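Local coordinates for protein catalase (Bacillus pumilus, PDB 4QON) that breaks down hydrogen peroxide to water and oxygen at a buried haem group, as a tetramer of identical subunits, at residues 55-60 / 94-99; 104-109 / 241-246; 110-115 / 186-191. All coordinates share one frame; numbering follows the deposited sequence.

Contact 1: residues 55-60 / 94-99; sequences VVHARG and RFSTVI. With HEM (protoporphyrin IX containing Fe), chain E; CAQ (catechol), chain G.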
loop_
_atom_site.group_PDB
_atom_site.type_symbol
_atom_site.label_atom_id
_atom_site.label_comp_id
_atom_site.label_asym_id
_atom_site.label_seq_id
_atom_site.Cartn_x
_atom_site.Cartn_y
_atom_site.Cartn_z
ATOM N N VAL A 55 -8.043 13.696 1.084
ATOM C CA VAL A 55 -8.383 13.978 2.479
ATOM C C VAL A 55 -9.346 15.180 2.656
ATOM O O VAL A 55 -10.177 15.202 3.565
ATOM C CB VAL A 55 -7.129 14.102 3.351
ATOM C CG1 VAL A 55 -6.331 15.358 3.056
ATOM C CG2 VAL A 55 -7.452 14.011 4.857
ATOM N N VAL A 56 -9.171 16.204 1.830
ATOM C CA VAL A 56 -10.205 17.197 1.663
ATOM C C VAL A 56 -10.416 17.417 0.174
ATOM O O VAL A 56 -9.572 17.036 -0.650
ATOM C CB VAL A 56 -9.814 18.527 2.367
ATOM C CG1 VAL A 56 -9.933 18.347 3.861
ATOM C CG2 VAL A 56 -8.379 18.934 2.032
ATOM N N HIS A 57 -11.491 18.114 -0.175
ATOM C CA HIS A 57 -11.787 18.374 -1.619
ATOM C C HIS A 57 -11.991 17.084 -2.433
ATOM O O HIS A 57 -11.619 17.004 -3.617
ATOM C CB HIS A 57 -10.739 19.205 -2.334
ATOM C CG HIS A 57 -10.595 20.620 -1.831
ATOM N ND1 HIS A 57 -11.059 21.706 -2.540
ATOM C CD2 HIS A 57 -10.034 21.119 -0.712
ATOM C CE1 HIS A 57 -10.790 22.819 -1.876
ATOM N NE2 HIS A 57 -10.124 22.497 -0.780
ATOM N N ALA A 58 -12.616 16.109 -1.806
ATOM C CA ALA A 58 -12.785 14.767 -2.380
ATOM C C ALA A 58 -13.775 14.773 -3.543
ATOM O O ALA A 58 -13.607 14.027 -4.506
ATOM C CB ALA A 58 -13.204 13.788 -1.308
ATOM N N ARG A 59 -14.820 15.618 -3.456
ATOM C CA ARG A 59 -15.824 15.784 -4.514
ATOM C C ARG A 59 -15.359 16.879 -5.464
ATOM O O ARG A 59 -15.105 18.009 -5.048
ATOM C CB ARG A 59 -17.231 16.077 -3.952
ATOM C CG ARG A 59 -18.198 16.688 -4.967
ATOM C CD ARG A 59 -18.586 15.728 -6.066
ATOM N NE ARG A 59 -19.826 15.040 -5.735
ATOM C CZ ARG A 59 -20.435 14.170 -6.521
ATOM N NH1 ARG A 59 -19.912 13.816 -7.705
ATOM N NH2 ARG A 59 -21.585 13.627 -6.122
ATOM N N GLY A 60 -15.243 16.503 -6.744
ATOM C CA GLY A 60 -14.842 17.472 -7.781
ATOM C C GLY A 60 -14.943 16.969 -9.192
ATOM O O GLY A 60 -15.375 15.827 -9.441
ATOM N N ARG A 94 -9.189 21.331 -11.975
ATOM C CA ARG A 94 -10.122 20.604 -11.150
ATOM C C ARG A 94 -10.801 21.573 -10.205
ATOM O O ARG A 94 -10.141 22.347 -9.513
ATOM C CB ARG A 94 -9.405 19.501 -10.306
ATOM C CG ARG A 94 -10.389 18.543 -9.672
ATOM C CD ARG A 94 -9.770 17.285 -9.092
ATOM N NE ARG A 94 -10.687 16.457 -8.287
ATOM C CZ ARG A 94 -10.987 16.668 -7.010
ATOM N NH1 ARG A 94 -10.507 17.698 -6.369
ATOM N NH2 ARG A 94 -11.813 15.827 -6.374
ATOM N N PHE A 95 -12.148 21.482 -10.168
ATOM C CA PHE A 95 -12.960 22.225 -9.304
ATOM C C PHE A 95 -13.565 21.291 -8.299
ATOM O O PHE A 95 -13.752 20.082 -8.609
ATOM C CB PHE A 95 -14.146 22.907 -10.076
ATOM C CG PHE A 95 -13.715 23.896 -11.166
ATOM C CD1 PHE A 95 -13.217 25.161 -10.870
ATOM C CD2 PHE A 95 -13.926 23.577 -12.525
ATOM C CE1 PHE A 95 -12.860 26.036 -11.884
ATOM C CE2 PHE A 95 -13.535 24.448 -13.528
ATOM C CZ PHE A 95 -13.015 25.670 -13.210
ATOM N N SER A 96 -13.862 21.776 -7.094
ATOM C CA SER A 96 -14.313 20.874 -6.023
ATOM C C SER A 96 -15.092 21.560 -4.905
ATOM O O SER A 96 -14.991 22.803 -4.739
ATOM C CB SER A 96 -13.065 20.204 -5.475
ATOM O OG SER A 96 -12.080 21.142 -5.042
ATOM N N THR A 97 -15.799 20.756 -4.084
ATOM C CA THR A 97 -16.178 21.173 -2.750
ATOM C C THR A 97 -15.046 20.895 -1.780
ATOM O O THR A 97 -13.922 20.569 -2.229
ATOM C CB THR A 97 -17.535 20.553 -2.343
ATOM O OG1 THR A 97 -17.442 19.155 -2.240
ATOM C CG2 THR A 97 -18.644 20.875 -3.409
ATOM N N VAL A 98 -15.295 20.931 -0.484
ATOM C CA VAL A 98 -14.197 20.703 0.468
ATOM C C VAL A 98 -14.359 19.549 1.459
ATOM O O VAL A 98 -13.468 18.694 1.563
ATOM C CB VAL A 98 -13.915 21.972 1.253
ATOM C CG1 VAL A 98 -12.781 21.708 2.233
ATOM C CG2 VAL A 98 -13.543 23.088 0.305
ATOM N N ILE A 99 -15.411 19.566 2.272
ATOM C CA ILE A 99 -15.448 18.816 3.482
ATOM C C ILE A 99 -16.035 17.396 3.335
ATOM O O ILE A 99 -15.454 16.446 3.850
ATOM C CB ILE A 99 -16.206 19.546 4.561
ATOM C CG1 ILE A 99 -15.375 20.764 5.023
ATOM C CG2 ILE A 99 -16.535 18.635 5.718
ATOM C CD1 ILE A 99 -14.040 20.452 5.718
HETATM C CHA HEM E . -6.446 19.659 -1.642
HETATM C CHB HEM E . -3.873 20.334 2.355
HETATM C CHC HEM E . -5.094 25.073 2.357
HETATM C CHD HEM E . -7.132 24.464 -2.010
HETATM C C1A HEM E . -5.652 19.444 -0.551
HETATM C C2A HEM E . -5.137 18.151 -0.158
HETATM C C3A HEM E . -4.415 18.356 0.971
HETATM C C4A HEM E . -4.473 19.756 1.267
HETATM C CMA HEM E . -3.629 17.308 1.742
HETATM C CAA HEM E . -5.343 16.832 -0.892
HETATM C CBA HEM E . -4.432 16.827 -2.145
HETATM C CGA HEM E . -4.397 15.499 -2.903
HETATM O O1A HEM E . -3.988 15.450 -4.120
HETATM O O2A HEM E . -4.737 14.453 -2.313
HETATM C C1B HEM E . -4.030 21.689 2.663
HETATM C C2B HEM E . -3.432 22.276 3.837
HETATM C C3B HEM E . -3.774 23.570 3.858
HETATM C C4B HEM E . -4.574 23.819 2.642
HETATM C CMB HEM E . -2.590 21.628 4.903
HETATM C CAB HEM E . -3.380 24.575 4.870
HETATM C CBB HEM E . -2.542 24.218 5.835
HETATM C C1C HEM E . -5.716 25.334 1.152
HETATM C C2C HEM E . -5.905 26.598 0.594
HETATM C C3C HEM E . -6.495 26.407 -0.637
HETATM C C4C HEM E . -6.636 25.039 -0.876
HETATM C CMC HEM E . -5.565 27.945 1.180
HETATM C CAC HEM E . -6.738 27.438 -1.620
HETATM C CBC HEM E . -5.904 28.464 -1.528
HETATM C C1D HEM E . -7.133 23.092 -2.214
HETATM C C2D HEM E . -7.703 22.513 -3.420
HETATM C C3D HEM E . -7.535 21.175 -3.309
HETATM C C4D HEM E . -6.821 20.936 -2.047
HETATM C CMD HEM E . -8.388 23.299 -4.519
HETATM C CAD HEM E . -7.963 20.138 -4.311
HETATM C CBD HEM E . -6.921 20.007 -5.437
HETATM C CGD HEM E . -7.464 18.986 -6.422
HETATM O O1D HEM E . -8.369 19.337 -7.216
HETATM O O2D HEM E . -7.038 17.811 -6.409
HETATM N NA HEM E . -5.235 20.426 0.328
HETATM N NB HEM E . -4.679 22.667 1.982
HETATM N NC HEM E . -6.099 24.417 0.217
HETATM N ND HEM E . -6.578 22.122 -1.458
HETATM FE FE HEM E . -5.714 22.396 0.176
HETATM C C1 CAQ G . -10.877 23.477 4.670
HETATM C C2 CAQ G . -9.853 22.840 4.014
HETATM C C3 CAQ G . -9.504 23.226 2.739
HETATM O O3 CAQ G . -8.482 22.655 2.042
HETATM C C4 CAQ G . -10.257 24.337 2.104
HETATM O O4 CAQ G . -9.854 24.701 0.888
HETATM C C5 CAQ G . -11.269 24.993 2.786
HETATM C C6 CAQ G . -11.574 24.533 4.062
HETATM O O HOH W 1 -13.454 16.004 1.041
HETATM O O HOH W 2 -15.244 17.435 -1.193
#
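Gly60 and Ser96 form an antiparallel non-hydrogen-bonded pair, CA to CA 3.9 Å, and beyond it the two segments stay joined as loops, Thr97 N donating to Arg59 O and His57 N to Val98 O (2.7 Å). The imidazole of His57 is sandwiched. Over the centre of one face lies pyrrole ring D of the haem; over the other, toward the rim, sits Val98 CG2, a CH-pi contact 3.8 Å from the ring centroid. With CG anti to its carbonyl carbon (chi1 -65°), the imidazole lies flat over pyrrole ring D, and His57 ND1 gives Ser96 OG a nearly straight 2.8 Å bond (163°), close to the ring plane. That bond, with the two covered faces, holds the imidazole's rotation and leaves His57 NE2 2.8 Å from catechol O4 (chain G). A weak second bond runs from the same nitrogen to catechol O3. The catechol ring rests on Val98 CG1 and is also held by Asn130. This is the distal haem pocket of a catalase, and His57 stands where the family's essential histidine is expected. Arg94, extended from CG to NE, grips the carbonyl of His57 end-on: NH1 and NH2 both reach His57 O at 3.0 Å, within the guanidinium plane. Arg94 NH1 also donates to haem propionate O1D (2.8 Å), tying cofactor to loop. Gly60 CA covers one guanidinium face; a CB here would collide with Phe95 O. A water bridges Arg59 N and Thr97 OG1. Strand 88-96 lies between strands 60-69 and 113-120, Ser96 bonding through its backbone to Gly113, while Val56 packs on Val147 of helix 143-150.

Contact 2: residues 104-109 / 241-246; sequences SPETLR and QHATRD. With CAQ (catechol), chain H.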
loop_
_atom_site.group_PDB
_atom_site.type_symbol
_atom_site.label_atom_id
_atom_site.label_comp_id
_atom_site.label_asym_id
_atom_site.label_seq_id
_atom_site.Cartn_x
_atom_site.Cartn_y
_atom_site.Cartn_z
ATOM N N SER A 104 -20.776 13.147 -2.357
ATOM C CA SER A 104 -21.599 14.117 -1.604
ATOM C C SER A 104 -22.186 15.194 -2.501
ATOM O O SER A 104 -21.686 15.461 -3.597
ATOM C CB SER A 104 -20.785 14.717 -0.448
ATOM O OG SER A 104 -19.707 15.517 -0.924
ATOM N N PRO A 105 -23.283 15.835 -2.061
ATOM C CA PRO A 105 -23.917 16.834 -2.944
ATOM C C PRO A 105 -23.076 18.100 -3.239
ATOM O O PRO A 105 -22.311 18.539 -2.385
ATOM C CB PRO A 105 -25.206 17.187 -2.172
ATOM C CG PRO A 105 -25.449 16.014 -1.303
ATOM C CD PRO A 105 -24.082 15.617 -0.838
ATOM N N GLU A 106 -23.242 18.704 -4.431
ATOM C CA GLU A 106 -22.557 19.945 -4.768
ATOM C C GLU A 106 -23.401 21.205 -4.430
ATOM O O GLU A 106 -23.078 22.337 -4.829
ATOM C CB GLU A 106 -22.100 19.923 -6.233
ATOM C CG GLU A 106 -21.049 18.887 -6.520
ATOM C CD GLU A 106 -20.799 18.648 -7.995
ATOM O OE1 GLU A 106 -21.767 18.533 -8.762
ATOM O OE2 GLU A 106 -19.611 18.480 -8.388
ATOM N N THR A 107 -24.441 20.987 -3.634
ATOM C CA THR A 107 -25.329 22.043 -3.137
ATOM C C THR A 107 -25.082 22.428 -1.675
ATOM O O THR A 107 -25.817 23.244 -1.113
ATOM C CB THR A 107 -26.797 21.544 -3.264
ATOM O OG1 THR A 107 -26.855 20.167 -2.888
ATOM C CG2 THR A 107 -27.284 21.673 -4.676
ATOM N N LEU A 108 -24.029 21.875 -1.059
ATOM C CA LEU A 108 -23.711 22.188 0.322
ATOM C C LEU A 108 -22.900 23.483 0.432
ATOM O O LEU A 108 -22.179 23.847 -0.501
ATOM C CB LEU A 108 -22.879 21.075 0.953
ATOM C CG LEU A 108 -23.421 19.638 0.834
ATOM C CD1 LEU A 108 -22.578 18.671 1.640
ATOM C CD2 LEU A 108 -24.870 19.614 1.318
ATOM N N ARG A 109 -22.924 24.134 1.594
ATOM C CA ARG A 109 -22.070 25.325 1.857
ATOM C C ARG A 109 -20.614 24.902 2.077
ATOM O O ARG A 109 -20.341 23.895 2.722
ATOM C CB ARG A 109 -22.579 26.119 3.087
ATOM C CG ARG A 109 -21.772 27.371 3.438
ATOM C CD ARG A 109 -22.401 28.232 4.537
ATOM N NE ARG A 109 -23.827 28.447 4.282
ATOM C CZ ARG A 109 -24.330 29.326 3.421
ATOM N NH1 ARG A 109 -23.547 30.163 2.756
ATOM N NH2 ARG A 109 -25.640 29.375 3.217
ATOM N N GLN A 241 -25.279 16.010 -8.024
ATOM C CA GLN A 241 -24.061 16.301 -8.766
ATOM C C GLN A 241 -24.267 17.354 -9.849
ATOM O O GLN A 241 -23.679 17.260 -10.959
ATOM C CB GLN A 241 -23.452 15.008 -9.358
ATOM C CG GLN A 241 -24.315 14.322 -10.388
ATOM C CD GLN A 241 -24.941 13.004 -9.916
ATOM O OE1 GLN A 241 -24.273 12.024 -9.647
ATOM N NE2 GLN A 241 -26.265 12.998 -9.833
ATOM N N HIS A 242 -25.030 18.398 -9.519
ATOM C CA HIS A 242 -25.465 19.360 -10.522
ATOM C C HIS A 242 -24.307 20.179 -11.134
ATOM O O HIS A 242 -24.352 20.588 -12.315
ATOM C CB HIS A 242 -26.523 20.274 -9.938
ATOM C CG HIS A 242 -25.961 21.445 -9.186
ATOM N ND1 HIS A 242 -25.478 21.338 -7.912
ATOM C CD2 HIS A 242 -25.793 22.737 -9.542
ATOM C CE1 HIS A 242 -25.065 22.526 -7.501
ATOM N NE2 HIS A 242 -25.233 23.389 -8.474
ATOM N N ALA A 243 -23.272 20.460 -10.341
ATOM C CA ALA A 243 -22.204 21.305 -10.839
ATOM C C ALA A 243 -21.268 20.495 -11.750
ATOM O O ALA A 243 -20.760 21.050 -12.724
ATOM C CB ALA A 243 -21.406 21.923 -9.692
ATOM N N THR A 244 -20.972 19.237 -11.381
ATOM C CA THR A 244 -20.235 18.327 -12.244
ATOM C C THR A 244 -20.965 18.201 -13.619
ATOM O O THR A 244 -20.364 18.248 -14.707
ATOM C CB THR A 244 -20.066 16.926 -11.563
ATOM O OG1 THR A 244 -19.069 16.996 -10.529
ATOM C CG2 THR A 244 -19.617 15.881 -12.561
ATOM N N ARG A 245 -22.265 18.023 -13.541
ATOM C CA ARG A 245 -23.090 17.858 -14.723
ATOM C C ARG A 245 -23.016 19.109 -15.621
ATOM O O ARG A 245 -22.756 19.011 -16.825
ATOM C CB ARG A 245 -24.518 17.517 -14.315
ATOM C CG ARG A 245 -25.417 17.154 -15.488
ATOM C CD ARG A 245 -26.878 17.185 -15.085
ATOM N NE ARG A 245 -27.204 16.280 -13.967
ATOM C CZ ARG A 245 -27.487 14.987 -14.076
ATOM N NH1 ARG A 245 -27.449 14.357 -15.243
ATOM N NH2 ARG A 245 -27.850 14.313 -13.016
ATOM N N ASP A 246 -23.146 20.263 -15.002
ATOM C CA ASP A 246 -23.142 21.532 -15.700
ATOM C C ASP A 246 -21.818 21.776 -16.415
ATOM O O ASP A 246 -21.833 22.171 -17.547
ATOM C CB ASP A 246 -23.414 22.644 -14.727
ATOM C CG ASP A 246 -23.204 24.022 -15.332
ATOM O OD1 ASP A 246 -24.169 24.574 -15.909
ATOM O OD2 ASP A 246 -22.077 24.526 -15.208
HETATM C C1 CAQ H . -19.018 26.184 7.900
HETATM C C2 CAQ H . -19.404 25.320 6.893
HETATM C C3 CAQ H . -18.456 24.892 5.970
HETATM O O3 CAQ H . -18.738 24.032 4.983
HETATM C C4 CAQ H . -17.066 25.349 6.048
HETATM O O4 CAQ H . -16.197 24.879 5.093
HETATM C C5 CAQ H . -16.715 26.228 7.075
HETATM C C6 CAQ H . -17.691 26.640 7.994
#
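Gln241, the N-cap residue of helix 242-252, starts a helix whose first turn is met by the carboxylate of Glu106, an acid supplied by a distant loop; CB of Gln241 lies 4.0 Å from Glu106 OE1, and its amide turns to Asp239. His242 comes next, bringing the edge of its ring to the loop backbone, with CE1 3.3 Å from Glu106 O and Thr107 CG2 close by; its NE2 is bonded to Ala189 O. Ala243 sets its methyl 3.5 Å from Glu106 OE1 and adds a weak, bent bond from its N to the same oxygen. Thr244 N makes the main backbone bond, 2.8 Å to Glu106 OE1 and almost straight (173°). Glu106 gets there with CG beside its backbone N (chi1 -66°) and the chain extended beyond. The positive end of the helix dipole would probably favour the charged carboxylate, which is buried. Phe240 of the second subunit packs on Pro105 and Leu108 of the loop. The other carboxylate oxygen, Glu106 OE2, takes the hydroxyl of Thr244: OG1 donates at 2.7 Å on the syn side, 20° out of the carboxylate plane.

Contact 3: residues 110-115 / 186-191; sequences DPRGFA and GIPANY. With CAQ (catechol), chain H; HEM (protoporphyrin IX containing Fe), chain E.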
loop_
_atom_site.group_PDB
_atom_site.type_symbol
_atom_site.label_atom_id
_atom_site.label_comp_id
_atom_site.label_asym_id
_atom_site.label_seq_id
_atom_site.Cartn_x
_atom_site.Cartn_y
_atom_site.Cartn_z
ATOM N N ASP A 110 -19.686 25.628 1.450
ATOM C CA ASP A 110 -18.257 25.217 1.413
ATOM C C ASP A 110 -17.537 26.245 0.510
ATOM O O ASP A 110 -18.069 26.643 -0.519
ATOM C CB ASP A 110 -18.112 23.781 0.827
ATOM C CG ASP A 110 -17.579 22.718 1.848
ATOM O OD1 ASP A 110 -17.228 23.059 3.024
ATOM O OD2 ASP A 110 -17.474 21.512 1.450
ATOM N N PRO A 111 -16.268 26.566 0.823
ATOM C CA PRO A 111 -15.415 27.068 -0.260
ATOM C C PRO A 111 -15.437 26.097 -1.438
ATOM O O PRO A 111 -15.784 24.923 -1.245
ATOM C CB PRO A 111 -14.019 27.135 0.397
ATOM C CG PRO A 111 -14.320 27.117 1.850
ATOM C CD PRO A 111 -15.466 26.217 2.009
ATOM N N ARG A 112 -15.032 26.568 -2.614
ATOM C CA ARG A 112 -14.853 25.714 -3.759
ATOM C C ARG A 112 -13.371 25.785 -4.180
ATOM O O ARG A 112 -12.792 26.858 -4.255
ATOM C CB ARG A 112 -15.758 26.159 -4.927
ATOM C CG ARG A 112 -17.062 25.385 -5.059
ATOM C CD ARG A 112 -17.916 25.408 -3.811
ATOM N NE ARG A 112 -19.164 24.671 -4.024
ATOM C CZ ARG A 112 -20.136 24.536 -3.117
ATOM N NH1 ARG A 112 -19.993 25.049 -1.902
ATOM N NH2 ARG A 112 -21.236 23.851 -3.435
ATOM N N GLY A 113 -12.798 24.618 -4.443
ATOM C CA GLY A 113 -11.489 24.560 -5.046
ATOM C C GLY A 113 -11.446 24.883 -6.491
ATOM O O GLY A 113 -12.421 24.658 -7.222
ATOM N N PHE A 114 -10.313 25.452 -6.901
ATOM C CA PHE A 114 -10.108 26.057 -8.197
ATOM C C PHE A 114 -8.610 25.829 -8.470
ATOM O O PHE A 114 -7.797 26.709 -8.255
ATOM C CB PHE A 114 -10.454 27.567 -8.127
ATOM C CG PHE A 114 -10.687 28.222 -9.472
ATOM C CD1 PHE A 114 -9.790 28.064 -10.534
ATOM C CD2 PHE A 114 -11.810 29.029 -9.683
ATOM C CE1 PHE A 114 -10.023 28.671 -11.763
ATOM C CE2 PHE A 114 -12.040 29.623 -10.902
ATOM C CZ PHE A 114 -11.157 29.450 -11.944
ATOM N N ALA A 115 -8.263 24.620 -8.906
ATOM C CA ALA A 115 -6.902 24.236 -9.076
ATOM C C ALA A 115 -6.543 24.231 -10.556
ATOM O O ALA A 115 -7.133 23.504 -11.299
ATOM C CB ALA A 115 -6.716 22.858 -8.432
ATOM N N GLY A 186 -21.189 31.368 -0.228
ATOM C CA GLY A 186 -20.892 30.046 0.351
ATOM C C GLY A 186 -21.450 28.869 -0.466
ATOM O O GLY A 186 -21.020 27.740 -0.263
ATOM N N ILE A 187 -22.387 29.144 -1.397
ATOM C CA ILE A 187 -22.977 28.153 -2.289
ATOM C C ILE A 187 -23.014 28.731 -3.703
ATOM O O ILE A 187 -24.072 29.181 -4.185
ATOM C CB ILE A 187 -24.401 27.688 -1.864
ATOM C CG1 ILE A 187 -24.467 27.372 -0.375
ATOM C CG2 ILE A 187 -24.805 26.470 -2.685
ATOM C CD1 ILE A 187 -25.864 27.103 0.149
ATOM N N PRO A 188 -21.872 28.738 -4.393
ATOM C CA PRO A 188 -21.880 28.947 -5.840
ATOM C C PRO A 188 -22.880 28.111 -6.640
ATOM O O PRO A 188 -23.144 26.949 -6.324
ATOM C CB PRO A 188 -20.447 28.598 -6.283
ATOM C CG PRO A 188 -19.636 28.623 -5.023
ATOM C CD PRO A 188 -20.580 28.198 -3.919
ATOM N N ALA A 189 -23.503 28.749 -7.648
ATOM C CA ALA A 189 -24.527 28.109 -8.443
ATOM C C ALA A 189 -24.012 26.943 -9.227
ATOM O O ALA A 189 -24.725 25.953 -9.472
ATOM C CB ALA A 189 -25.101 29.098 -9.443
ATOM N N ASN A 190 -22.797 27.096 -9.716
ATOM C CA ASN A 190 -22.073 25.986 -10.271
ATOM C C ASN A 190 -20.545 26.362 -10.307
ATOM O O ASN A 190 -20.136 27.436 -9.809
ATOM C CB ASN A 190 -22.696 25.683 -11.638
ATOM C CG ASN A 190 -22.758 26.888 -12.517
ATOM O OD1 ASN A 190 -21.724 27.485 -12.821
ATOM N ND2 ASN A 190 -23.974 27.291 -12.901
ATOM N N TYR A 191 -19.729 25.568 -10.981
ATOM C CA TYR A 191 -18.329 25.867 -11.090
ATOM C C TYR A 191 -17.956 26.959 -12.102
ATOM O O TYR A 191 -16.840 27.501 -12.036
ATOM C CB TYR A 191 -17.568 24.555 -11.426
ATOM C CG TYR A 191 -17.651 23.462 -10.383
ATOM C CD1 TYR A 191 -17.352 23.694 -9.040
ATOM C CD2 TYR A 191 -17.975 22.143 -10.744
ATOM C CE1 TYR A 191 -17.360 22.642 -8.082
ATOM C CE2 TYR A 191 -17.970 21.087 -9.794
ATOM C CZ TYR A 191 -17.701 21.332 -8.467
ATOM O OH TYR A 191 -17.733 20.291 -7.535
HETATM C C1 CAQ H . -19.018 26.184 7.900
HETATM C C2 CAQ H . -19.404 25.320 6.893
HETATM C C3 CAQ H . -18.456 24.892 5.970
HETATM O O3 CAQ H . -18.738 24.032 4.983
HETATM C C4 CAQ H . -17.066 25.349 6.048
HETATM O O4 CAQ H . -16.197 24.879 5.093
HETATM C C5 CAQ H . -16.715 26.228 7.075
HETATM C C6 CAQ H . -17.691 26.640 7.994
HETATM C CHA HEM E . -6.446 19.659 -1.642
HETATM C CHB HEM E . -3.873 20.334 2.355
HETATM C CHC HEM E . -5.094 25.073 2.357
HETATM C CHD HEM E . -7.132 24.464 -2.010
HETATM C C1A HEM E . -5.652 19.444 -0.551
HETATM C C2A HEM E . -5.137 18.151 -0.158
HETATM C C3A HEM E . -4.415 18.356 0.971
HETATM C C4A HEM E . -4.473 19.756 1.267
HETATM C CMA HEM E . -3.629 17.308 1.742
HETATM C CAA HEM E . -5.343 16.832 -0.892
HETATM C CBA HEM E . -4.432 16.827 -2.145
HETATM C CGA HEM E . -4.397 15.499 -2.903
HETATM O O1A HEM E . -3.988 15.450 -4.120
HETATM O O2A HEM E . -4.737 14.453 -2.313
HETATM C C1B HEM E . -4.030 21.689 2.663
HETATM C C2B HEM E . -3.432 22.276 3.837
HETATM C C3B HEM E . -3.774 23.570 3.858
HETATM C C4B HEM E . -4.574 23.819 2.642
HETATM C CMB HEM E . -2.590 21.628 4.903
HETATM C CAB HEM E . -3.380 24.575 4.870
HETATM C CBB HEM E . -2.542 24.218 5.835
HETATM C C1C HEM E . -5.716 25.334 1.152
HETATM C C2C HEM E . -5.905 26.598 0.594
HETATM C C3C HEM E . -6.495 26.407 -0.637
HETATM C C4C HEM E . -6.636 25.039 -0.876
HETATM C CMC HEM E . -5.565 27.945 1.180
HETATM C CAC HEM E . -6.738 27.438 -1.620
HETATM C CBC HEM E . -5.904 28.464 -1.528
HETATM C C1D HEM E . -7.133 23.092 -2.214
HETATM C C2D HEM E . -7.703 22.513 -3.420
HETATM C C3D HEM E . -7.535 21.175 -3.309
HETATM C C4D HEM E . -6.821 20.936 -2.047
HETATM C CMD HEM E . -8.388 23.299 -4.519
HETATM C CAD HEM E . -7.963 20.138 -4.311
HETATM C CBD HEM E . -6.921 20.007 -5.437
HETATM C CGD HEM E . -7.464 18.986 -6.422
HETATM O O1D HEM E . -8.369 19.337 -7.216
HETATM O O2D HEM E . -7.038 17.811 -6.409
HETATM N NA HEM E . -5.235 20.426 0.328
HETATM N NB HEM E . -4.679 22.667 1.982
HETATM N NC HEM E . -6.099 24.417 0.217
HETATM N ND HEM E . -6.578 22.122 -1.458
HETATM FE FE HEM E . -5.714 22.396 0.176
#
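Asp110 N donates to Gly186 O at 3.0 Å, the backbone bond that pins the two segments together. Beside it the guanidinium of Arg112 lies against Pro188: the proline CD sits over one face, offset toward the rim, 3.8 Å from CZ of Arg112. Nearer its root, Arg112 CG meets the edge of the Tyr191 ring, 4.1 Å from CE1, the guanidinium and ring planes turned 60° apart. A bend at chi2 (56°) brings the head group back along its own loop, where Arg112 NH1 donates within the guanidinium plane to Asp110 O at 2.9 Å, though tilted from the plane of that carbonyl. NH1 also serves Leu108 O, and NH2 makes a weak bond to Glu106 O. A leucine in place of Arg112 would probably leave these carbonyls without their donor and Pro188 CD without the flat group it packs against. The loop leads straight into strand 113-120 of the antiparallel beta barrel at the heart of the catalase fold. On entering it, Gly113 CA comes 3.4 Å from the haem methyl CMD, and a CB there would clash. Farther out, Asp110 OD1 accepts from catechol O4 (chain H) at 2.9 Å and lies 2.7 Å from O3, while its OD2 is bonded by Val98 N and Ile99 N. Tyr191 OH is anchored on Glu106 OE2, and Phe114 stacks on Trp218.

All three contacts are buried, at increasing distance from the centre of the chain: contact 1 is centred about 8 Å from it, contact 3 about 10 Å and contact 2 about 16 Å. Contacts 1 and 3 share the barrel sheet through neighbouring strands 88-96 and 113-120, and both touch the haem. Contact 2 instead docks a loop on a helix start, and, like contact 1, reaches the second subunit. Chemistry follows place: ring sandwiching and propionate binding in contact 1, carboxylate to helix amides in contact 2, guanidinium on proline in contact 3. Glu106 and Tyr191 tie the last two together, while Arg59 and Ser104 join the first two.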